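Local coordinates for glucanase (Klebsiella pneumoniae, PDB 5GY3), which probably hydrolyses internal beta-1,4-glucosidic linkages in cellulose and related beta-glucans, as a family 8 endoglucanase, at residues Arg6-Phe11 / Ile287-Tyr293; Met12-Ile18 / Lys50-Trp54; Gly33-Leu37 / Leu91-Leu96; Asn43-Asp49 / Gln102-Tyr108. One frame throughout, in Å; residues are numbered along the deposited sequence.

Contact 1: residues Arg6-Phe11 / Ile287-Tyr293; sequences RYKARF and IDDKDDY
Arg-10, on the last turn of helix 2-11, reaches across to the irregular chain Ile-287 to Tyr-293 and shows how one guanidinium can organise a loop without meeting a carboxylate. Its CB lies over the centre of one face of the Phe-11 ring. CG then covers the guanidinium of Arg-6, 3.7 Å above that plane. CD carries the chain on to a bend at chi3 (42°), which folds the head back until its own flat face rests against Phe-11 CZ. At the tip, NH1 and NH2 both grip a single backbone oxygen: NH2 lies 2.7 Å from Asp-291 O, and NH1 2.9 Å from the same Asp-291 O, a forked hold that uses the whole end of the group.

Beside it Arg-6 binds an acid directly. Its NH2 makes a salt bridge of 3.2 Å to Asp-289 OD1, in the guanidinium plane and on the syn lone pair, though the two planes are turned 63° apart. A water accepts from Arg-6 NE and donates to both Ile-287 O and Asp-289 OD1, tying the two ends of the bridge together.

Deeper in, Tyr-293 CA sits over the face of Phe-11 opposite Arg-10 CB, 3.9 Å from the ring centroid in a CH-pi contact. Tyr-7 OH approaches Tyr-293 CE1, but hydrogen-bonds to Ser-297 of helix 293-307, while Tyr-293 OH binds Glu-30. The chemistry implies a loop held through the backbone carbonyl of Asp-291 as well as the carboxylate of Asp-289, with the charged pair Arg-6 and Asp-289 on the exposed side and aromatic packing deeper, where helix 2-11 meets the loop leading into helix 293-307.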
# COMPACT_ATOMS: atom_id res chain seq x y z
N ARG A 6 6.09 20.70 -1.87
CA ARG A 6 4.76 21.08 -1.38
C ARG A 6 4.19 20.02 -0.45
O ARG A 6 3.51 20.34 0.53
CB ARG A 6 3.84 21.34 -2.57
CG ARG A 6 2.51 21.94 -2.19
CD ARG A 6 2.68 23.15 -1.29
NE ARG A 6 1.40 23.76 -0.93
CZ ARG A 6 1.26 24.70 0.01
NH1 ARG A 6 2.32 25.12 0.69
NH2 ARG A 6 0.06 25.20 0.27
N TYR A 7 4.47 18.75 -0.73
CA TYR A 7 4.01 17.65 0.12
C TYR A 7 4.62 17.75 1.51
O TYR A 7 3.93 17.58 2.52
CB TYR A 7 4.39 16.33 -0.55
CG TYR A 7 3.92 15.05 0.11
CD1 TYR A 7 2.61 14.61 -0.03
CD2 TYR A 7 4.83 14.24 0.80
CE1 TYR A 7 2.20 13.41 0.54
CE2 TYR A 7 4.43 13.05 1.36
CZ TYR A 7 3.11 12.63 1.23
OH TYR A 7 2.73 11.43 1.79
N LYS A 8 5.93 18.00 1.59
CA LYS A 8 6.57 18.14 2.89
C LYS A 8 6.03 19.35 3.63
O LYS A 8 5.85 19.31 4.85
CB LYS A 8 8.09 18.26 2.74
CG LYS A 8 8.80 17.00 2.27
CD LYS A 8 10.32 17.17 2.31
CE LYS A 8 10.78 18.31 1.40
NZ LYS A 8 12.26 18.46 1.40
N ALA A 9 5.79 20.44 2.90
CA ALA A 9 5.32 21.67 3.54
C ALA A 9 3.95 21.48 4.16
O ALA A 9 3.66 22.03 5.24
CB ALA A 9 5.28 22.81 2.52
N ARG A 10 3.09 20.70 3.51
CA ARG A 10 1.75 20.50 4.01
C ARG A 10 1.63 19.36 5.00
O ARG A 10 0.84 19.45 5.94
CB ARG A 10 0.79 20.27 2.84
CG ARG A 10 0.59 21.55 2.04
CD ARG A 10 -0.66 21.49 1.20
NE ARG A 10 -1.80 20.88 1.89
CZ ARG A 10 -2.77 20.26 1.24
NH1 ARG A 10 -2.71 20.17 -0.08
NH2 ARG A 10 -3.79 19.72 1.90
N PHE A 11 2.43 18.29 4.85
CA PHE A 11 2.18 17.07 5.59
C PHE A 11 3.33 16.56 6.45
O PHE A 11 3.11 15.66 7.26
CB PHE A 11 1.75 15.95 4.63
CG PHE A 11 0.63 16.33 3.73
CD1 PHE A 11 -0.64 16.57 4.25
CD2 PHE A 11 0.83 16.50 2.37
CE1 PHE A 11 -1.69 16.93 3.42
CE2 PHE A 11 -0.21 16.86 1.54
CZ PHE A 11 -1.48 17.07 2.07
N ILE A 287 0.58 19.25 -6.54
CA ILE A 287 -0.12 19.10 -5.27
C ILE A 287 -0.92 20.38 -5.06
O ILE A 287 -0.36 21.42 -4.68
CB ILE A 287 0.85 18.84 -4.11
CG1 ILE A 287 1.70 17.60 -4.39
CG2 ILE A 287 0.13 18.71 -2.80
CD1 ILE A 287 0.91 16.41 -4.86
N ASP A 288 -2.24 20.33 -5.30
CA ASP A 288 -3.06 21.51 -5.08
C ASP A 288 -3.59 21.52 -3.64
O ASP A 288 -3.57 20.52 -2.92
CB ASP A 288 -4.23 21.57 -6.05
CG ASP A 288 -5.15 20.40 -5.90
OD1 ASP A 288 -4.69 19.27 -5.68
OD2 ASP A 288 -6.34 20.61 -6.09
N ASP A 289 -4.09 22.69 -3.22
CA ASP A 289 -4.69 22.81 -1.88
C ASP A 289 -5.90 21.91 -1.72
O ASP A 289 -6.26 21.55 -0.60
CB ASP A 289 -5.07 24.26 -1.60
CG ASP A 289 -3.86 25.17 -1.54
OD1 ASP A 289 -2.80 24.71 -1.06
OD2 ASP A 289 -3.97 26.35 -1.95
N LYS A 290 -6.53 21.52 -2.83
CA LYS A 290 -7.65 20.59 -2.78
C LYS A 290 -7.22 19.14 -2.58
O LYS A 290 -8.07 18.28 -2.33
CB LYS A 290 -8.49 20.77 -4.06
CG LYS A 290 -9.72 19.94 -4.15
CD LYS A 290 -10.38 19.85 -2.81
CE LYS A 290 -11.82 19.99 -2.98
NZ LYS A 290 -12.41 18.85 -3.67
N ASP A 291 -5.93 18.82 -2.65
CA ASP A 291 -5.48 17.47 -2.31
C ASP A 291 -5.37 17.31 -0.80
O ASP A 291 -4.74 18.14 -0.13
CB ASP A 291 -4.13 17.15 -2.95
CG ASP A 291 -4.23 16.92 -4.43
OD1 ASP A 291 -5.20 16.28 -4.91
OD2 ASP A 291 -3.32 17.38 -5.15
N ASP A 292 -5.95 16.23 -0.27
CA ASP A 292 -5.66 15.84 1.10
C ASP A 292 -4.40 14.97 1.11
O ASP A 292 -3.78 14.76 0.06
CB ASP A 292 -6.86 15.14 1.74
CG ASP A 292 -7.35 13.89 0.98
OD1 ASP A 292 -6.73 13.45 -0.01
OD2 ASP A 292 -8.39 13.34 1.40
N TYR A 293 -4.00 14.47 2.29
CA TYR A 293 -2.81 13.63 2.39
C TYR A 293 -2.89 12.46 1.42
O TYR A 293 -1.93 12.15 0.70
CB TYR A 293 -2.62 13.08 3.82
CG TYR A 293 -1.98 11.69 3.82
CD1 TYR A 293 -0.60 11.52 3.68
CD2 TYR A 293 -2.76 10.54 3.93
CE1 TYR A 293 -0.02 10.24 3.65
CE2 TYR A 293 -2.20 9.26 3.89
CZ TYR A 293 -0.83 9.12 3.75
OH TYR A 293 -0.29 7.84 3.71
O HOH W 1 -0.95 22.42 -1.80

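Contact 2: residues Met12-Ile18 / Lys50-Trp54; sequences MMPDGRI and KLWQW
Gly-16 and Leu-51 bring their backbones within 4.4 Å, CA to CA, where the type I turn from Met-13 to Gly-16 lies against helix 45-59. Gly-16 has a positive phi (98°), and its bare CA lies 3.7 Å from Lys-50 O, so backbone meets backbone directly. On one flank of this approach, Arg-17 passes over the indole of Trp-54. Its CG rides above a face, 3.5 Å from the centroid of the five-membered ring, a CH-pi contact displaced toward CE2, and CD follows beside CZ2.

The guanidinium beyond is drawn away from the ring by a bend at chi3 (-70°) and turned to Asp-15. There NE meets Asp-15 OD2 at 2.6 Å in a nearly straight salt bridge (178°), lying in the guanidinium plane and on the syn lone pair. Asp-15 OD1 meanwhile accepts from Arg-17 N, closing an Asx turn, so the carboxylate fixes both the backbone and the head of the same arginine.

On the other flank the extended chain of Met-12 delivers CE to Leu-51 CG at 3.7 Å. Ile-18 CG1 comes equally near Leu-51 CD2, and this methyl also lies 3.3 Å from Gly-16 O.

Helix 29-41 packs against both segments: its Gln-32 bonds to Gly-16 O and Ile-18 N, and Ala-35 and Met-36 pack on Leu-51. Trp-54 meets Tyr-71 of strand 70-71 edge-to-face and touches Ser-27 of strand 27-28.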
# COMPACT_ATOMS: atom_id res chain seq x y z
N MET A 12 4.54 17.09 6.30
CA MET A 12 5.66 16.58 7.09
C MET A 12 5.99 17.55 8.23
O MET A 12 6.22 18.74 8.00
CB MET A 12 6.89 16.35 6.22
CG MET A 12 8.02 15.66 6.97
SD MET A 12 9.47 15.38 5.92
CE MET A 12 10.61 14.72 7.13
N MET A 13 6.01 17.02 9.46
CA MET A 13 6.37 17.78 10.65
C MET A 13 7.88 17.78 10.83
O MET A 13 8.57 16.88 10.34
CB MET A 13 5.71 17.18 11.89
CG MET A 13 4.20 17.37 11.99
SD MET A 13 3.65 19.08 11.82
CE MET A 13 3.00 19.08 10.16
N PRO A 14 8.42 18.77 11.54
CA PRO A 14 9.88 18.82 11.72
C PRO A 14 10.44 17.62 12.46
O PRO A 14 11.63 17.30 12.28
CB PRO A 14 10.09 20.13 12.51
CG PRO A 14 8.72 20.54 13.01
CD PRO A 14 7.74 19.99 12.02
N ASP A 15 9.63 16.91 13.26
CA ASP A 15 10.10 15.72 13.94
C ASP A 15 10.13 14.48 13.04
O ASP A 15 10.55 13.42 13.51
CB ASP A 15 9.26 15.42 15.20
CG ASP A 15 7.78 15.18 14.90
OD1 ASP A 15 7.37 15.16 13.72
OD2 ASP A 15 7.02 14.97 15.87
N GLY A 16 9.71 14.60 11.78
CA GLY A 16 9.69 13.48 10.86
C GLY A 16 8.35 12.79 10.69
O GLY A 16 8.29 11.81 9.93
N ARG A 17 7.29 13.25 11.36
CA ARG A 17 5.96 12.68 11.16
C ARG A 17 5.33 13.17 9.87
O ARG A 17 5.46 14.35 9.51
CB ARG A 17 5.02 13.04 12.32
CG ARG A 17 5.34 12.39 13.62
CD ARG A 17 4.38 12.81 14.75
NE ARG A 17 4.59 14.20 15.15
CZ ARG A 17 3.65 15.14 15.16
NH1 ARG A 17 2.40 14.84 14.83
NH2 ARG A 17 3.96 16.37 15.52
N ILE A 18 4.64 12.27 9.17
CA ILE A 18 3.71 12.62 8.10
C ILE A 18 2.32 12.67 8.69
O ILE A 18 1.90 11.73 9.40
CB ILE A 18 3.77 11.61 6.94
CG1 ILE A 18 5.13 11.69 6.25
CG2 ILE A 18 2.65 11.89 5.93
CD1 ILE A 18 5.34 12.93 5.40
N LYS A 50 15.07 11.77 8.51
CA LYS A 50 14.12 12.27 9.51
C LYS A 50 12.90 11.35 9.60
O LYS A 50 12.45 11.00 10.69
CB LYS A 50 13.66 13.69 9.16
CG LYS A 50 14.60 14.83 9.56
CD LYS A 50 14.18 16.17 8.89
CE LYS A 50 14.95 16.41 7.58
NZ LYS A 50 14.25 17.20 6.49
N LEU A 51 12.34 10.98 8.44
CA LEU A 51 11.17 10.11 8.41
C LEU A 51 11.47 8.77 9.05
O LEU A 51 10.69 8.26 9.86
CB LEU A 51 10.70 9.91 6.97
CG LEU A 51 10.19 11.13 6.21
CD1 LEU A 51 10.18 10.88 4.70
CD2 LEU A 51 8.79 11.48 6.71
N TRP A 52 12.62 8.19 8.69
CA TRP A 52 12.99 6.87 9.19
C TRP A 52 13.34 6.93 10.67
O TRP A 52 12.93 6.05 11.45
CB TRP A 52 14.15 6.31 8.36
CG TRP A 52 14.78 5.06 8.91
CD1 TRP A 52 16.12 4.83 9.08
CD2 TRP A 52 14.10 3.88 9.36
NE1 TRP A 52 16.31 3.57 9.61
CE2 TRP A 52 15.09 2.97 9.79
CE3 TRP A 52 12.76 3.50 9.44
CZ2 TRP A 52 14.78 1.71 10.30
CZ3 TRP A 52 12.44 2.25 9.95
CH2 TRP A 52 13.45 1.37 10.37
N GLN A 53 14.08 7.96 11.09
CA GLN A 53 14.43 8.10 12.50
C GLN A 53 13.18 8.20 13.38
O GLN A 53 13.12 7.58 14.44
CB GLN A 53 15.32 9.33 12.69
CG GLN A 53 15.50 9.78 14.14
CD GLN A 53 16.28 11.10 14.24
OE1 GLN A 53 16.26 11.92 13.32
NE2 GLN A 53 16.96 11.31 15.37
N TRP A 54 12.18 8.96 12.95
CA TRP A 54 10.97 9.04 13.77
C TRP A 54 10.24 7.71 13.78
O TRP A 54 9.80 7.23 14.83
CB TRP A 54 10.05 10.16 13.28
CG TRP A 54 8.82 10.23 14.14
CD1 TRP A 54 8.67 10.94 15.30
CD2 TRP A 54 7.59 9.51 13.94
NE1 TRP A 54 7.41 10.73 15.82
CE2 TRP A 54 6.74 9.85 15.01
CE3 TRP A 54 7.14 8.62 12.96
CZ2 TRP A 54 5.44 9.33 15.13
CZ3 TRP A 54 5.85 8.11 13.07
CH2 TRP A 54 5.02 8.47 14.15

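Contact 3: residues Gly33-Leu37 / Leu91-Leu96; sequences GFAML and LIAWAL
Two helices of the family 8 helical barrel, 29-41 and 86-103, pack side by side in the interior here, their local axes 8.0 Å apart and nearly parallel, with a crossing angle of 15°. Gly-33, with no side chain, is consistent with such closeness. Its CA comes 4.3 Å from the CA of Ile-92, and lies 3.9 Å from Leu-91 CB and close to Ile-92 CG1. One turn later Ala-95 presents a small surface from the other helix: its methyl meets Met-36 CB at 3.5 Å and also touches the backbone N of Leu-37.

Around these two small residues the larger side chains close the seam on both flanks. Leu-37 forks over Ala-95 and Trp-94. Its CD1 reaches Leu-91 CD2 and, equally near, Trp-94 CE3 at 3.8 Å, while CD2 stands over one face of the indole in a CH-pi contact, 4.3 Å from the centroid of the six-membered ring. Phe-34 begins by pointing away from the other helix, yet its ring swings back far enough for CE1 to meet Leu-91 CD1 at 3.4 Å. On the far flank Met-36 bends at chi3 (65°), which turns its CE against Ile-92 CG2 and Leu-96 CG, the latter 3.9 Å away.

The contact is entirely apolar. Helix 155-164 covers Trp-94, helix 45-59 covers Met-36 and Ile-92, and helix 293-307 meets Phe-34. Neighbouring near-parallel helices, with helices 45-59 and 106-123 packed against them, are consistent with the inner layer of the (alpha/alpha)6 barrel of glycoside hydrolase family 8.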
# COMPACT_ATOMS: atom_id res chain seq x y z
N GLY A 33 5.97 5.08 5.31
CA GLY A 33 6.56 4.30 4.23
C GLY A 33 6.40 4.96 2.87
O GLY A 33 7.34 4.99 2.07
N PHE A 34 5.19 5.46 2.57
CA PHE A 34 4.98 6.23 1.35
C PHE A 34 5.98 7.38 1.26
O PHE A 34 6.62 7.59 0.23
CB PHE A 34 3.57 6.82 1.30
CG PHE A 34 2.50 5.87 0.86
CD1 PHE A 34 2.80 4.64 0.32
CD2 PHE A 34 1.17 6.24 0.98
CE1 PHE A 34 1.79 3.78 -0.10
CE2 PHE A 34 0.15 5.38 0.57
CZ PHE A 34 0.47 4.15 0.03
N ALA A 35 6.08 8.16 2.34
CA ALA A 35 6.95 9.33 2.30
C ALA A 35 8.41 8.93 2.18
O ALA A 35 9.19 9.60 1.49
CB ALA A 35 6.73 10.18 3.54
N MET A 36 8.81 7.85 2.86
CA MET A 36 10.19 7.39 2.71
C MET A 36 10.49 6.98 1.27
O MET A 36 11.57 7.28 0.75
CB MET A 36 10.46 6.22 3.66
CG MET A 36 10.60 6.64 5.11
SD MET A 36 10.58 5.27 6.28
CE MET A 36 12.08 4.37 5.85
N LEU A 37 9.55 6.30 0.61
CA LEU A 37 9.71 5.99 -0.81
C LEU A 37 9.87 7.25 -1.64
O LEU A 37 10.75 7.33 -2.51
CB LEU A 37 8.50 5.19 -1.33
CG LEU A 37 8.40 3.71 -0.97
CD1 LEU A 37 7.01 3.17 -1.34
CD2 LEU A 37 9.48 2.93 -1.71
N LEU A 91 6.20 -1.22 3.08
CA LEU A 91 6.60 0.02 2.41
C LEU A 91 7.86 0.59 3.02
O LEU A 91 8.75 1.07 2.31
CB LEU A 91 5.46 1.04 2.50
CG LEU A 91 4.21 0.67 1.70
CD1 LEU A 91 3.03 1.51 2.17
CD2 LEU A 91 4.47 0.86 0.22
N ILE A 92 7.95 0.54 4.36
CA ILE A 92 9.14 1.00 5.07
C ILE A 92 10.35 0.17 4.67
O ILE A 92 11.42 0.72 4.35
CB ILE A 92 8.90 0.96 6.59
CG1 ILE A 92 7.87 2.02 7.01
CG2 ILE A 92 10.22 1.13 7.35
CD1 ILE A 92 7.21 1.78 8.41
N ALA A 93 10.21 -1.16 4.67
CA ALA A 93 11.35 -2.01 4.32
C ALA A 93 11.75 -1.80 2.87
O ALA A 93 12.94 -1.88 2.52
CB ALA A 93 11.01 -3.48 4.57
N TRP A 94 10.77 -1.59 1.99
CA TRP A 94 11.04 -1.36 0.58
C TRP A 94 11.76 -0.03 0.38
O TRP A 94 12.74 0.04 -0.37
CB TRP A 94 9.72 -1.38 -0.19
CG TRP A 94 9.84 -1.35 -1.67
CD1 TRP A 94 10.91 -1.73 -2.43
CD2 TRP A 94 8.83 -0.92 -2.58
NE1 TRP A 94 10.62 -1.57 -3.77
CE2 TRP A 94 9.34 -1.08 -3.88
CE3 TRP A 94 7.52 -0.43 -2.42
CZ2 TRP A 94 8.61 -0.73 -5.02
CZ3 TRP A 94 6.79 -0.10 -3.56
CH2 TRP A 94 7.34 -0.27 -4.83
N ALA A 95 11.30 1.02 1.06
CA ALA A 95 11.97 2.31 0.97
C ALA A 95 13.43 2.22 1.43
O ALA A 95 14.32 2.83 0.83
CB ALA A 95 11.21 3.35 1.79
N LEU A 96 13.68 1.46 2.50
CA LEU A 96 15.05 1.28 3.00
C LEU A 96 15.92 0.57 1.98
O LEU A 96 17.08 0.95 1.77
CB LEU A 96 15.04 0.50 4.32
CG LEU A 96 14.59 1.37 5.50
CD1 LEU A 96 14.10 0.53 6.68
CD2 LEU A 96 15.74 2.31 5.92

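Contact 4: residues Asn43-Asp49 / Gln102-Tyr108; sequences NDRPAFD and QWQDKRY
The indole of Trp-103 is sandwiched: Arg-45 lies along one face, CB 3.5 Å above the plane and CD over the five-membered ring, while Gln-102 CG covers the opposite face. At the edge its NE1 donates to Asn-43 OD1 at 2.9 Å, nearly in line with the C=O bond, and Asp-44 N lies in the ring plane. Arg-45 can lie flat because its chain stays extended from CG to NE, which leaves guanidinium and indole planes only 6° apart and sets Trp-103 CB over a face of the guanidinium.

Phe-48 links the two rings of the other segment. Trp-103 turns an edge, offset, toward the face of Phe-48, CZ3 standing above it, and Phe-48 in turn sends its own edge to the face of Tyr-108, centroids 5.2 Å apart and planes at 83°. The cluster joins the first turns of helices 45-59 and 106-123 to the end of helix 86-103. A Schellman motif with Asn-43 at C-prime closes helix 29-41; Asp-44 OD1 caps helix 45-59 at Ala-47 N while OD2 pairs with Lys-8, and Asp-105 caps helix 106-123.

A polar network meets the cluster at Tyr-108 OH, which donates to Asp-49 OD1, 2.5 Å away on the syn lone pair, and accepts from Arg-45 NE at 2.9 Å, in the guanidinium plane. Arg-45 NH2 adds a salt bridge of 2.8 Å to Asp-105 OD2, bent and weak as a hydrogen bond. Arg-107 holds the same carboxylate side-on, NE to OD1 and NH2 to OD2, each near its guanidinium plane.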
# COMPACT_ATOMS: atom_id res chain seq x y z
N ASN A 43 15.52 12.12 -4.14
CA ASN A 43 16.92 12.24 -3.73
C ASN A 43 17.06 13.21 -2.55
O ASN A 43 17.88 14.14 -2.56
CB ASN A 43 17.79 12.66 -4.92
CG ASN A 43 19.27 12.43 -4.68
OD1 ASN A 43 19.67 11.90 -3.64
ND2 ASN A 43 20.10 12.83 -5.64
N ASP A 44 16.25 12.98 -1.52
CA ASP A 44 16.16 13.86 -0.36
C ASP A 44 16.57 13.06 0.88
O ASP A 44 15.73 12.64 1.68
CB ASP A 44 14.72 14.44 -0.22
CG ASP A 44 14.63 15.55 0.81
OD1 ASP A 44 15.56 15.73 1.63
OD2 ASP A 44 13.59 16.24 0.83
N ARG A 45 17.88 12.88 1.04
CA ARG A 45 18.35 12.07 2.15
C ARG A 45 18.06 12.68 3.52
O ARG A 45 17.73 11.94 4.46
CB ARG A 45 19.85 11.79 2.00
CG ARG A 45 20.29 10.65 2.89
CD ARG A 45 21.68 10.20 2.57
NE ARG A 45 22.05 9.08 3.41
CZ ARG A 45 23.27 8.53 3.42
NH1 ARG A 45 24.21 9.03 2.63
NH2 ARG A 45 23.53 7.51 4.22
N PRO A 46 18.19 14.01 3.71
CA PRO A 46 17.80 14.56 5.02
C PRO A 46 16.37 14.22 5.41
O PRO A 46 16.13 13.78 6.54
CB PRO A 46 18.01 16.07 4.83
CG PRO A 46 19.10 16.15 3.82
CD PRO A 46 18.81 15.04 2.85
N ALA A 47 15.42 14.37 4.48
CA ALA A 47 14.03 14.04 4.78
C ALA A 47 13.87 12.56 5.04
O ALA A 47 13.17 12.16 5.98
CB ALA A 47 13.11 14.48 3.64
N PHE A 48 14.51 11.72 4.22
CA PHE A 48 14.44 10.28 4.44
C PHE A 48 14.92 9.91 5.84
O PHE A 48 14.27 9.13 6.55
CB PHE A 48 15.26 9.53 3.39
CG PHE A 48 15.17 8.03 3.53
CD1 PHE A 48 15.99 7.34 4.40
CD2 PHE A 48 14.24 7.31 2.80
CE1 PHE A 48 15.89 5.97 4.56
CE2 PHE A 48 14.13 5.94 2.95
CZ PHE A 48 14.96 5.27 3.83
N ASP A 49 16.07 10.45 6.26
CA ASP A 49 16.60 10.09 7.57
C ASP A 49 15.70 10.60 8.69
O ASP A 49 15.55 9.93 9.72
CB ASP A 49 18.03 10.62 7.72
CG ASP A 49 19.07 9.78 6.96
OD1 ASP A 49 18.81 8.59 6.68
OD2 ASP A 49 20.16 10.30 6.64
N GLN A 102 20.14 4.14 -3.71
CA GLN A 102 20.24 5.55 -4.06
C GLN A 102 21.49 6.19 -3.48
O GLN A 102 22.22 6.90 -4.18
CB GLN A 102 18.99 6.28 -3.57
CG GLN A 102 19.02 7.77 -3.79
CD GLN A 102 18.89 8.14 -5.26
OE1 GLN A 102 18.22 7.45 -6.03
NE2 GLN A 102 19.55 9.22 -5.65
N TRP A 103 21.77 5.94 -2.20
CA TRP A 103 22.85 6.63 -1.51
C TRP A 103 24.04 5.74 -1.20
O TRP A 103 24.99 6.21 -0.56
CB TRP A 103 22.32 7.28 -0.22
CG TRP A 103 21.29 8.32 -0.54
CD1 TRP A 103 21.46 9.42 -1.35
CD2 TRP A 103 19.92 8.36 -0.10
NE1 TRP A 103 20.28 10.13 -1.43
CE2 TRP A 103 19.32 9.50 -0.68
CE3 TRP A 103 19.14 7.54 0.73
CZ2 TRP A 103 17.98 9.84 -0.46
CZ3 TRP A 103 17.80 7.89 0.95
CH2 TRP A 103 17.25 9.03 0.36
N GLN A 104 24.01 4.48 -1.64
CA GLN A 104 25.15 3.56 -1.54
C GLN A 104 25.60 3.40 -0.09
O GLN A 104 26.77 3.56 0.25
CB GLN A 104 26.30 4.04 -2.44
CG GLN A 104 25.94 3.99 -3.91
CD GLN A 104 25.80 2.57 -4.40
OE1 GLN A 104 26.74 1.78 -4.32
NE2 GLN A 104 24.61 2.22 -4.87
N ASP A 105 24.64 3.06 0.77
CA ASP A 105 24.89 2.89 2.20
C ASP A 105 24.22 1.59 2.64
O ASP A 105 22.99 1.54 2.75
CB ASP A 105 24.35 4.07 3.00
CG ASP A 105 24.81 4.07 4.44
OD1 ASP A 105 25.09 2.98 4.99
OD2 ASP A 105 24.90 5.16 5.02
N LYS A 106 25.04 0.57 2.93
CA LYS A 106 24.53 -0.75 3.29
C LYS A 106 23.71 -0.75 4.57
O LYS A 106 22.94 -1.69 4.79
CB LYS A 106 25.68 -1.74 3.43
CG LYS A 106 26.57 -1.47 4.65
CD LYS A 106 27.67 -2.52 4.78
CE LYS A 106 28.69 -2.11 5.84
NZ LYS A 106 28.01 -1.66 7.10
N ARG A 107 23.86 0.26 5.43
CA ARG A 107 23.09 0.29 6.67
C ARG A 107 21.59 0.33 6.41
O ARG A 107 20.81 -0.29 7.15
CB ARG A 107 23.55 1.47 7.53
CG ARG A 107 25.01 1.32 8.01
CD ARG A 107 25.57 2.57 8.69
NE ARG A 107 25.55 3.74 7.82
CZ ARG A 107 25.85 4.98 8.22
NH1 ARG A 107 26.20 5.21 9.48
NH2 ARG A 107 25.79 5.98 7.35
N TYR A 108 21.16 1.00 5.34
CA TYR A 108 19.73 0.98 5.00
C TYR A 108 19.27 -0.41 4.60
O TYR A 108 18.15 -0.82 4.93
CB TYR A 108 19.43 1.96 3.87
CG TYR A 108 19.67 3.41 4.18
CD1 TYR A 108 19.05 4.03 5.26
CD2 TYR A 108 20.51 4.18 3.38
CE1 TYR A 108 19.26 5.37 5.54
CE2 TYR A 108 20.72 5.53 3.64
CZ TYR A 108 20.09 6.12 4.72
OH TYR A 108 20.30 7.46 4.99

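Contact 3 is the buried member of the set, its centre about 10 Å from the centre of the chain, and the other three lie farther out at about 19 to 21 Å. Contact 4 continues it toward the surface, with Met-36 O 3.4 Å from Phe-48 CD2 and Leu-96 CD2 packed on Phe-48 CZ. Contact 2 flanks it through Ile-18 CG1, 3.5 Å from Ala-35 CB. Contact 1 closes the long loop within which the others are nested, and it is tied to contact 4 by the salt bridge between Lys-8 NZ and Asp-44 OD2, 2.6 Å. Toward Asp-87, the predicted nucleophile, the side chain of Leu-91 lies about 5 Å away and that of Tyr-293 about 9 Å.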